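Local coordinates for cellulase IBT99 (Metagenomes, PDB 6WBT), which probably hydrolyses 6-phospho-alpha-glucosides as a family 4 glycosidase that binds NAD and a manganese ion, held here together with glucose-6-phosphate, at residues A[270-273]-A[274-277]; A[301-304]-A[305-309]; A[423-426]-A[427-431]. All blocks are in the same frame, centred on the assembly; numbering follows the deposited sequence.

Overall arrangement
All three contacts are local, side chains meeting a few residues apart along the chain, yet their settings and chemistry differ. Contact 1, a loop running into a short helix, is partly buried against the second subunit and relies on a hydroxyl-to-carbonyl bond and backbone bonds. Contact 2 is largely surface, a salt-bridge network on and just after helix 296-306, and touches no other chain of the assembly. Contact 3, within helix 421-434, combines helical backbone bonds with apolar packing on its buried side. Contacts 1 and 3 have centres about 19 Å apart within one chain, but across the subunit interface Asp274 of one copy packs on Val423 of the other. The centre of contact 2 lies over 40 Å from both.

Contact 1: A[270-273]-A[274-277]; sequences YLMP and DSIV
Ser275 turns its hydroxyl back on Met272: OG donates to Met272 O over 3.2 Å, reaching the carbonyl oxygen from above its plane, 35° out, rather than in line with a lone pair. The rotation about CA-CB sets OG between the backbone N and the carbonyl carbon of Ser275 (chi1 62°), and from there it reaches back to Met272 O. Selenomethionine Met272 meets the same hydroxyl from its own side, with CB 3.3 Å from Ser275 OG, and the bend at its third torsion folds the chain so that the methyl end CE also comes to 3.7 Å from Ser275 OG. Ile276 approaches Met272 O as well, its CG1 branch lying against that oxygen at 3.2 Å. This is a loop-to-helix junction, in which Pro273 directly precedes helix 274-277 and its carbonyl opens the helical bonding. Val277 N donates to Pro273 O at 3.1 Å in a nearly straight bond (168°), while Ile276 N gives the same oxygen a weak second bond of 3.3 Å. Val277 also brings its CG2 branch against Pro273 O. At the subunit interface Pro273 packs on Pro419 of the second subunit. Asp274 OD2 reaches Ser420 of that neighbouring subunit in a weak hydrogen bond, and Met272 rests on its Leu422. Within the chain, Ile276 touches Val107 and, on helix 267-270, Gln268 and Tyr269, and Met272 reaches Ile254 of helix 251-257.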
loop_
_atom_site.group_PDB
_atom_site.type_symbol
_atom_site.label_atom_id
_atom_site.label_comp_id
_atom_site.label_asym_id
_atom_site.label_seq_id
_atom_site.Cartn_x
_atom_site.Cartn_y
_atom_site.Cartn_z
ATOM N N TYR A 270 -21.455 10.679 17.329
ATOM C CA TYR A 270 -20.401 11.266 16.510
ATOM C C TYR A 270 -20.958 12.237 15.474
ATOM O O TYR A 270 -20.467 13.364 15.349
ATOM C CB TYR A 270 -19.593 10.164 15.818
ATOM C CG TYR A 270 -18.736 9.351 16.760
ATOM C CD1 TYR A 270 -17.468 9.786 17.123
ATOM C CD2 TYR A 270 -19.192 8.150 17.285
ATOM C CE1 TYR A 270 -16.679 9.046 17.984
ATOM C CE2 TYR A 270 -18.411 7.404 18.145
ATOM C CZ TYR A 270 -17.156 7.857 18.492
ATOM O OH TYR A 270 -16.373 7.118 19.349
ATOM N N LEU A 271 -21.975 11.816 14.724
ATOM C CA LEU A 271 -22.563 12.678 13.708
ATOM C C LEU A 271 -23.492 13.730 14.294
ATOM O O LEU A 271 -23.720 14.762 13.651
ATOM C CB LEU A 271 -23.324 11.839 12.679
ATOM C CG LEU A 271 -22.482 10.853 11.868
ATOM C CD1 LEU A 271 -23.356 10.061 10.910
ATOM C CD2 LEU A 271 -21.380 11.583 11.115
HETATM N N MSE A 272 -24.035 13.499 15.486
HETATM C CA MSE A 272 -24.947 14.455 16.103
HETATM C C MSE A 272 -24.636 14.713 17.580
HETATM O O MSE A 272 -25.454 14.400 18.444
HETATM C CB MSE A 272 -26.393 13.965 15.964
HETATM C CG MSE A 272 -26.807 13.626 14.538
HETATM SE SE MSE A 272 -28.381 12.476 14.432
HETATM C CE MSE A 272 -29.767 13.803 14.777
ATOM N N PRO A 273 -23.463 15.285 17.878
ATOM C CA PRO A 273 -23.177 15.632 19.278
ATOM C C PRO A 273 -24.024 16.783 19.791
ATOM O O PRO A 273 -24.241 16.880 21.005
ATOM C CB PRO A 273 -21.685 15.992 19.254
ATOM C CG PRO A 273 -21.444 16.453 17.865
ATOM C CD PRO A 273 -22.325 15.599 16.997
ATOM N N ASP A 274 -24.510 17.656 18.905
ATOM C CA ASP A 274 -25.367 18.755 19.340
ATOM C C ASP A 274 -26.661 18.233 19.953
ATOM O O ASP A 274 -27.068 18.666 21.038
ATOM C CB ASP A 274 -25.670 19.685 18.164
ATOM C CG ASP A 274 -24.603 20.740 17.962
ATOM O OD1 ASP A 274 -23.693 20.841 18.813
ATOM O OD2 ASP A 274 -24.675 21.472 16.953
ATOM N N SER A 275 -27.320 17.293 19.272
ATOM C CA SER A 275 -28.603 16.789 19.743
ATOM C C SER A 275 -28.477 15.844 20.930
ATOM O O SER A 275 -29.504 15.430 21.478
ATOM C CB SER A 275 -29.336 16.082 18.601
ATOM O OG SER A 275 -28.603 14.960 18.144
ATOM N N ILE A 276 -27.261 15.496 21.340
ATOM C CA ILE A 276 -27.049 14.590 22.460
ATOM C C ILE A 276 -26.705 15.345 23.739
ATOM O O ILE A 276 -27.178 14.986 24.817
ATOM C CB ILE A 276 -25.959 13.554 22.109
ATOM C CG1 ILE A 276 -26.448 12.652 20.978
ATOM C CG2 ILE A 276 -25.597 12.720 23.324
ATOM C CD1 ILE A 276 -27.802 12.037 21.252
ATOM N N VAL A 277 -25.887 16.396 23.635
ATOM C CA VAL A 277 -25.588 17.219 24.803
ATOM C C VAL A 277 -26.858 17.861 25.342
ATOM O O VAL A 277 -27.008 18.043 26.557
ATOM C CB VAL A 277 -24.518 18.274 24.453
ATOM C CG1 VAL A 277 -24.211 19.151 25.657
ATOM C CG2 VAL A 277 -23.251 17.597 23.953
#

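Contact 2: A[301-304]-A[305-309]; sequences AAED and IREGK
Lys309 NZ is shared by two carboxylates. It lies 3.1 Å from Asp304 OD1, which it meets on the syn side but well out of the carboxylate plane (34°), and 3.2 Å from Glu307 OE1, approached nearly along the C-O bond. Both are salt bridges, and Asp304, Glu307 and Lys309 thus form a salt-bridge network in which one ammonium group joins the two acids. The lysine chain is folded at its second and third torsions, which brings CE as well as NZ close to Asp304 OD1. The other oxygen of Glu307 has a second acceptor for a neighbour: Glu303 OE1 lies close to Glu307 OE2 without a hydrogen bond, the two carboxylate planes steeply inclined (76°). Lys309 probably offsets part of the negative charge gathered here. Glu303 is also linked to Arg306 through a water, which donates to Glu303 OE2 at 2.9 Å and accepts from Arg306 NH1; the carboxylate and the guanidinium do not themselves form a salt bridge.

Behind these groups lie the backbone bonds of helix 296-306. Ile305 N donates to Ala301 O at 3.0 Å and Arg306 N to Ala302 O at 3.1 Å, whereas Glu307 N makes weak bonds to Glu303 O and Asp304 O. Gly308, with positive phi (75°), then turns the chain so that Lys309 comes back beside Asp304. On the inner side of helix 296-306, Ala301, Ala302, Ile305 and Arg306 rest on helix 43-60, against Ile52, Lys48, Glu55 and Leu51, while Val311 of the following loop packs on Ala301, Asp304 and Ile305.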
loop_
_atom_site.group_PDB
_atom_site.type_symbol
_atom_site.label_atom_id
_atom_site.label_comp_id
_atom_site.label_asym_id
_atom_site.label_seq_id
_atom_site.Cartn_x
_atom_site.Cartn_y
_atom_site.Cartn_z
ATOM N N ALA A 301 -32.592 -8.582 44.100
ATOM C CA ALA A 301 -32.831 -10.017 44.007
ATOM C C ALA A 301 -31.877 -10.804 44.895
ATOM O O ALA A 301 -32.225 -11.895 45.362
ATOM C CB ALA A 301 -32.711 -10.478 42.555
ATOM N N ALA A 302 -30.676 -10.273 45.138
ATOM C CA ALA A 302 -29.758 -10.928 46.064
ATOM C C ALA A 302 -30.299 -10.893 47.487
ATOM O O ALA A 302 -30.235 -11.897 48.207
ATOM C CB ALA A 302 -28.380 -10.267 45.993
ATOM N N GLU A 303 -30.844 -9.749 47.906
ATOM C CA GLU A 303 -31.434 -9.658 49.237
ATOM C C GLU A 303 -32.719 -10.471 49.336
ATOM O O GLU A 303 -33.008 -11.042 50.393
ATOM C CB GLU A 303 -31.695 -8.194 49.596
ATOM C CG GLU A 303 -32.209 -7.966 51.014
ATOM C CD GLU A 303 -31.219 -8.404 52.079
ATOM O OE1 GLU A 303 -31.663 -8.792 53.181
ATOM O OE2 GLU A 303 -29.999 -8.358 51.817
ATOM N N ASP A 304 -33.496 -10.540 48.251
ATOM C CA ASP A 304 -34.702 -11.363 48.258
ATOM C C ASP A 304 -34.360 -12.842 48.392
ATOM O O ASP A 304 -35.094 -13.597 49.038
ATOM C CB ASP A 304 -35.520 -11.116 46.991
ATOM C CG ASP A 304 -36.256 -9.793 47.019
ATOM O OD1 ASP A 304 -36.456 -9.247 48.124
ATOM O OD2 ASP A 304 -36.644 -9.306 45.939
ATOM N N ILE A 305 -33.252 -13.274 47.784
ATOM C CA ILE A 305 -32.813 -14.659 47.936
ATOM C C ILE A 305 -32.434 -14.935 49.385
ATOM O O ILE A 305 -32.815 -15.959 49.963
ATOM C CB ILE A 305 -31.646 -14.963 46.979
ATOM C CG1 ILE A 305 -32.150 -15.109 45.545
ATOM C CG2 ILE A 305 -30.905 -16.219 47.418
ATOM C CD1 ILE A 305 -31.056 -15.376 44.537
ATOM N N ARG A 306 -31.683 -14.017 49.997
ATOM C CA ARG A 306 -31.273 -14.189 51.383
ATOM C C ARG A 306 -32.426 -14.019 52.364
ATOM O O ARG A 306 -32.272 -14.366 53.539
ATOM C CB ARG A 306 -30.144 -13.211 51.720
ATOM C CG ARG A 306 -28.918 -13.380 50.835
ATOM C CD ARG A 306 -27.630 -12.980 51.543
ATOM N NE ARG A 306 -27.320 -11.561 51.401
ATOM C CZ ARG A 306 -26.119 -11.039 51.636
ATOM N NH1 ARG A 306 -25.915 -9.737 51.486
ATOM N NH2 ARG A 306 -25.120 -11.823 52.015
ATOM N N GLU A 307 -33.572 -13.510 51.913
ATOM C CA GLU A 307 -34.757 -13.386 52.749
ATOM C C GLU A 307 -35.783 -14.479 52.479
ATOM O O GLU A 307 -36.887 -14.429 53.032
ATOM C CB GLU A 307 -35.400 -12.009 52.558
ATOM C CG GLU A 307 -34.580 -10.856 53.122
ATOM C CD GLU A 307 -35.239 -9.505 52.914
ATOM O OE1 GLU A 307 -36.380 -9.466 52.407
ATOM O OE2 GLU A 307 -34.614 -8.480 53.258
ATOM N N GLY A 308 -35.449 -15.463 51.646
ATOM C CA GLY A 308 -36.366 -16.535 51.323
ATOM C C GLY A 308 -37.484 -16.167 50.373
ATOM O O GLY A 308 -38.248 -17.053 49.973
ATOM N N LYS A 309 -37.608 -14.897 50.001
ATOM C CA LYS A 309 -38.660 -14.477 49.093
ATOM C C LYS A 309 -38.353 -14.953 47.672
ATOM O O LYS A 309 -37.187 -15.109 47.300
ATOM C CB LYS A 309 -38.802 -12.957 49.131
ATOM C CG LYS A 309 -39.281 -12.434 50.478
ATOM C CD LYS A 309 -38.662 -11.090 50.821
ATOM C CE LYS A 309 -39.140 -9.991 49.890
ATOM N NZ LYS A 309 -38.565 -8.671 50.270
HETATM O O HOH W 1 -27.922 -9.108 49.983
#

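Contact 3: A[423-426]-A[427-431]; sequences VAKK and LLDDM
Lys425 O accepts from Asp429 N at 2.9 Å, in an almost straight bond (175°), the i to i+4 link that runs through this turn. Leu428 N to Ala424 O and Leu427 N to Val423 O repeat it, at 2.9 and 3.0 Å. With CG beside its own backbone N (chi1 -68°), the Asp429 carboxylate turns back toward Lys425. The two side chains cross at an oblique angle, OD2 of Asp429 3.7 Å from Lys425 CG, while Asp429 OD1 is held by Tyr405 OH of helix 405-414. An alanine here is likely to leave the Tyr405 hydroxyl without this partner and strip the nearby Lys425 ammonium of a neighbouring negative charge. This is one amphipathic stretch of helix 421-434, with Leu427 and Met431 set against helices 90-103 and 114-136. On that flank Val423 and Leu427 lie side by side and point the same way, CG1 of Val423 4.1 Å from CD1 of Leu427. Asp430 N donates to Lys426 O at 3.3 Å, and the carboxylate oxygen OD2 of Asp430 is hydrogen-bonded to His104 NE2. Val423 meets Asp274 of the second subunit.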
loop_
_atom_site.group_PDB
_atom_site.type_symbol
_atom_site.label_atom_id
_atom_site.label_comp_id
_atom_site.label_asym_id
_atom_site.label_seq_id
_atom_site.Cartn_x
_atom_site.Cartn_y
_atom_site.Cartn_z
ATOM N N VAL A 423 -10.811 22.625 24.584
ATOM C CA VAL A 423 -11.722 21.810 25.381
ATOM C C VAL A 423 -11.111 20.441 25.651
ATOM O O VAL A 423 -11.388 19.819 26.685
ATOM C CB VAL A 423 -13.088 21.700 24.678
ATOM C CG1 VAL A 423 -14.091 20.956 25.552
ATOM C CG2 VAL A 423 -13.612 23.083 24.322
ATOM N N ALA A 424 -10.262 19.956 24.740
ATOM C CA ALA A 424 -9.612 18.665 24.934
ATOM C C ALA A 424 -8.666 18.678 26.128
ATOM O O ALA A 424 -8.522 17.658 26.810
ATOM C CB ALA A 424 -8.859 18.262 23.666
ATOM N N LYS A 425 -8.017 19.813 26.398
ATOM C CA LYS A 425 -7.097 19.886 27.528
ATOM C C LYS A 425 -7.845 19.986 28.852
ATOM O O LYS A 425 -7.475 19.322 29.828
ATOM C CB LYS A 425 -6.150 21.075 27.365
ATOM C CG LYS A 425 -4.968 21.062 28.323
ATOM C CD LYS A 425 -4.298 22.426 28.399
ATOM C CE LYS A 425 -2.989 22.363 29.169
ATOM N NZ LYS A 425 -1.954 21.587 28.432
ATOM N N LYS A 426 -8.892 20.813 28.905
ATOM C CA LYS A 426 -9.677 20.939 30.129
ATOM C C LYS A 426 -10.388 19.637 30.473
ATOM O O LYS A 426 -10.564 19.318 31.654
ATOM C CB LYS A 426 -10.683 22.082 29.987
ATOM C CG LYS A 426 -10.044 23.462 29.989
ATOM C CD LYS A 426 -10.903 24.481 29.256
ATOM C CE LYS A 426 -12.293 24.588 29.859
ATOM N NZ LYS A 426 -13.126 25.577 29.122
ATOM N N LEU A 427 -10.800 18.872 29.460
ATOM C CA LEU A 427 -11.399 17.567 29.712
ATOM C C LEU A 427 -10.347 16.538 30.103
ATOM O O LEU A 427 -10.584 15.715 30.995
ATOM C CB LEU A 427 -12.175 17.097 28.482
ATOM C CG LEU A 427 -13.679 17.379 28.497
ATOM C CD1 LEU A 427 -14.280 17.158 27.123
ATOM C CD2 LEU A 427 -14.368 16.499 29.529
ATOM N N LEU A 428 -9.180 16.570 29.454
ATOM C CA LEU A 428 -8.127 15.611 29.776
ATOM C C LEU A 428 -7.646 15.784 31.210
ATOM O O LEU A 428 -7.573 14.814 31.974
ATOM C CB LEU A 428 -6.962 15.759 28.797
ATOM C CG LEU A 428 -5.751 14.858 29.045
ATOM C CD1 LEU A 428 -6.143 13.391 28.953
ATOM C CD2 LEU A 428 -4.633 15.179 28.067
ATOM N N ASP A 429 -7.316 17.020 31.598
ATOM C CA ASP A 429 -6.856 17.273 32.959
ATOM C C ASP A 429 -7.924 16.923 33.987
ATOM O O ASP A 429 -7.596 16.512 35.106
ATOM C CB ASP A 429 -6.429 18.733 33.109
ATOM C CG ASP A 429 -5.178 19.058 32.316
ATOM O OD1 ASP A 429 -4.368 18.139 32.079
ATOM O OD2 ASP A 429 -5.004 20.234 31.932
ATOM N N ASP A 430 -9.202 17.081 33.633
ATOM C CA ASP A 430 -10.271 16.651 34.526
ATOM C C ASP A 430 -10.296 15.136 34.680
ATOM O O ASP A 430 -10.671 14.629 35.743
ATOM C CB ASP A 430 -11.621 17.154 34.017
ATOM C CG ASP A 430 -11.984 18.516 34.575
ATOM O OD1 ASP A 430 -11.749 18.747 35.779
ATOM O OD2 ASP A 430 -12.504 19.355 33.810
HETATM N N MSE A 431 -9.903 14.404 33.644
HETATM C CA MSE A 431 -9.878 12.948 33.702
HETATM C C MSE A 431 -8.628 12.444 34.413
HETATM O O MSE A 431 -8.622 11.344 34.964
HETATM C CB MSE A 431 -9.960 12.354 32.295
HETATM C CG MSE A 431 -11.234 12.706 31.546
HETATM SE SE MSE A 431 -12.850 12.171 32.496
HETATM C CE MSE A 431 -14.155 12.511 31.089
#